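Local coordinates for CalS13 (Micromonospora echinospora, PDB 4ZAS), which is probably a pyridoxal phosphate-dependent sugar aminotransferase that acts on a dTDP-linked keto-deoxy sugar, at residues 170-174 / 207-212. Numbering follows the deposited sequence.
Sequences LNRLR and LGTHGN
Leu170, in the first turn of helix 170-180, sends its branched end into the loop 207-212, where CD1 lies 3.5 Å from ND1 of His210 and also touches Leu207. CG anti to the carbonyl carbon (chi1 -66°) carries the chain toward the loop; it crosses the His210 side chain at about a right angle. A leucine suits this buried place, its diverging methyls letting CD2 approach Asn212. The imidazole is held from beyond the contact: NE2 is hydrogen-bonded to the carbonyl of Tyr202, whose ring packs edge-to-face with it. Leu170 O receives a hydrogen bond from a water at 3.0 Å, which accepts one from Asn212 ND2. Glu192 OE2 is the second acceptor for ND2, so an amide, with two N-H hydrogens, fits here. Leu173, apolar against the sheet, touches Val190. Arg174, long enough to reach the loop from the exposed margin, runs past Asn212 in the opposite direction, guanidinium and amide planes only 13° apart; NH1 comes within 3.2 Å of His210 O, at too poor an angle for a hydrogen bond. Gly211 suits its positive phi, and a CB would crowd NH1. Helix 170-180 thus packs on the loop entering strand 213-217 of the seven-stranded mixed sheet, as in the large domain of fold type I PLP enzymes, to which this family belongs.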
loop_
_atom_site.group_PDB
_atom_site.type_symbol
_atom_site.label_atom_id
_atom_site.label_comp_id
_atom_site.label_asym_id
_atom_site.label_seq_id
_atom_site.Cartn_x
_atom_site.Cartn_y
_atom_site.Cartn_z
ATOM N N LEU A 170 -8.692 -19.466 -20.543
ATOM C CA LEU A 170 -7.865 -20.034 -19.482
ATOM C C LEU A 170 -7.543 -21.509 -19.759
ATOM O O LEU A 170 -6.458 -21.993 -19.439
ATOM C CB LEU A 170 -8.541 -19.841 -18.108
ATOM C CG LEU A 170 -8.686 -18.382 -17.615
ATOM C CD1 LEU A 170 -9.445 -18.256 -16.283
ATOM C CD2 LEU A 170 -7.356 -17.646 -17.535
ATOM N N ASN A 171 -8.467 -22.202 -20.401
ATOM C CA ASN A 171 -8.266 -23.594 -20.789
ATOM C C ASN A 171 -7.015 -23.744 -21.661
ATOM O O ASN A 171 -6.192 -24.643 -21.474
ATOM C CB ASN A 171 -9.480 -24.079 -21.575
ATOM C CG ASN A 171 -10.609 -24.496 -20.690
ATOM O OD1 ASN A 171 -10.588 -24.245 -19.483
ATOM N ND2 ASN A 171 -11.646 -25.070 -21.289
ATOM N N ARG A 172 -6.880 -22.839 -22.617
ATOM C CA ARG A 172 -5.741 -22.840 -23.506
ATOM C C ARG A 172 -4.479 -22.463 -22.741
ATOM O O ARG A 172 -3.440 -23.089 -22.907
ATOM C CB ARG A 172 -5.995 -21.866 -24.667
ATOM C CG ARG A 172 -4.886 -21.767 -25.682
ATOM C CD ARG A 172 -4.638 -23.106 -26.356
ATOM N NE ARG A 172 -3.515 -22.988 -27.273
ATOM C CZ ARG A 172 -2.810 -24.009 -27.738
ATOM N NH1 ARG A 172 -3.105 -25.260 -27.386
ATOM N NH2 ARG A 172 -1.799 -23.767 -28.560
ATOM N N LEU A 173 -4.590 -21.441 -21.895
ATOM C CA LEU A 173 -3.469 -20.966 -21.098
ATOM C C LEU A 173 -2.892 -22.108 -20.289
ATOM O O LEU A 173 -1.674 -22.294 -20.247
ATOM C CB LEU A 173 -3.903 -19.828 -20.175
ATOM C CG LEU A 173 -2.874 -19.374 -19.134
ATOM C CD1 LEU A 173 -1.682 -18.718 -19.808
ATOM C CD2 LEU A 173 -3.524 -18.438 -18.143
ATOM N N ARG A 174 -3.783 -22.897 -19.694
ATOM C CA ARG A 174 -3.386 -24.034 -18.874
ATOM C C ARG A 174 -2.719 -25.095 -19.729
ATOM O O ARG A 174 -1.667 -25.607 -19.365
ATOM C CB ARG A 174 -4.597 -24.623 -18.138
ATOM C CG ARG A 174 -4.260 -25.756 -17.177
ATOM C CD ARG A 174 -5.343 -25.988 -16.127
ATOM N NE ARG A 174 -4.709 -26.331 -14.867
ATOM C CZ ARG A 174 -4.545 -25.516 -13.838
ATOM N NH1 ARG A 174 -5.048 -24.294 -13.858
ATOM N NH2 ARG A 174 -3.919 -25.957 -12.754
ATOM N N LEU A 207 -14.472 -15.885 -12.520
ATOM C CA LEU A 207 -13.039 -15.847 -12.494
ATOM C C LEU A 207 -12.621 -15.951 -11.042
ATOM O O LEU A 207 -13.247 -15.350 -10.165
ATOM C CB LEU A 207 -12.511 -14.575 -13.129
ATOM C CG LEU A 207 -12.891 -14.340 -14.585
ATOM C CD1 LEU A 207 -12.344 -12.955 -15.052
ATOM C CD2 LEU A 207 -12.334 -15.475 -15.406
ATOM N N GLY A 208 -11.566 -16.723 -10.798
ATOM C CA GLY A 208 -11.143 -17.042 -9.449
ATOM C C GLY A 208 -11.343 -18.512 -9.135
ATOM O O GLY A 208 -10.902 -18.993 -8.085
ATOM N N THR A 209 -11.975 -19.236 -10.062
ATOM C CA THR A 209 -12.263 -20.656 -9.850
ATOM C C THR A 209 -11.517 -21.612 -10.786
ATOM O O THR A 209 -11.784 -22.810 -10.786
ATOM C CB THR A 209 -13.796 -20.941 -9.979
ATOM O OG1 THR A 209 -14.264 -20.511 -11.271
ATOM C CG2 THR A 209 -14.558 -20.169 -8.945
ATOM N N HIS A 210 -10.520 -21.118 -11.500
ATOM C CA HIS A 210 -9.888 -21.933 -12.542
ATOM C C HIS A 210 -8.474 -22.388 -12.195
ATOM O O HIS A 210 -7.692 -22.719 -13.089
ATOM C CB HIS A 210 -9.888 -21.133 -13.858
ATOM C CG HIS A 210 -11.263 -20.764 -14.324
ATOM N ND1 HIS A 210 -11.844 -19.546 -14.036
ATOM C CD2 HIS A 210 -12.188 -21.468 -15.027
ATOM C CE1 HIS A 210 -13.063 -19.511 -14.551
ATOM N NE2 HIS A 210 -13.296 -20.665 -15.158
ATOM N N GLY A 211 -8.136 -22.380 -10.905
ATOM C CA GLY A 211 -6.881 -22.952 -10.446
ATOM C C GLY A 211 -5.648 -22.061 -10.512
ATOM O O GLY A 211 -4.537 -22.517 -10.273
ATOM N N ASN A 212 -5.830 -20.787 -10.824
ATOM C CA ASN A 212 -4.709 -19.854 -10.856
ATOM C C ASN A 212 -4.864 -18.884 -9.709
ATOM O O ASN A 212 -5.932 -18.803 -9.105
ATOM C CB ASN A 212 -4.653 -19.058 -12.151
ATOM C CG ASN A 212 -4.594 -19.928 -13.376
ATOM O OD1 ASN A 212 -3.892 -20.942 -13.413
ATOM N ND2 ASN A 212 -5.332 -19.528 -14.399
HETATM O O HOH W 1 -5.462 -21.761 -16.630
#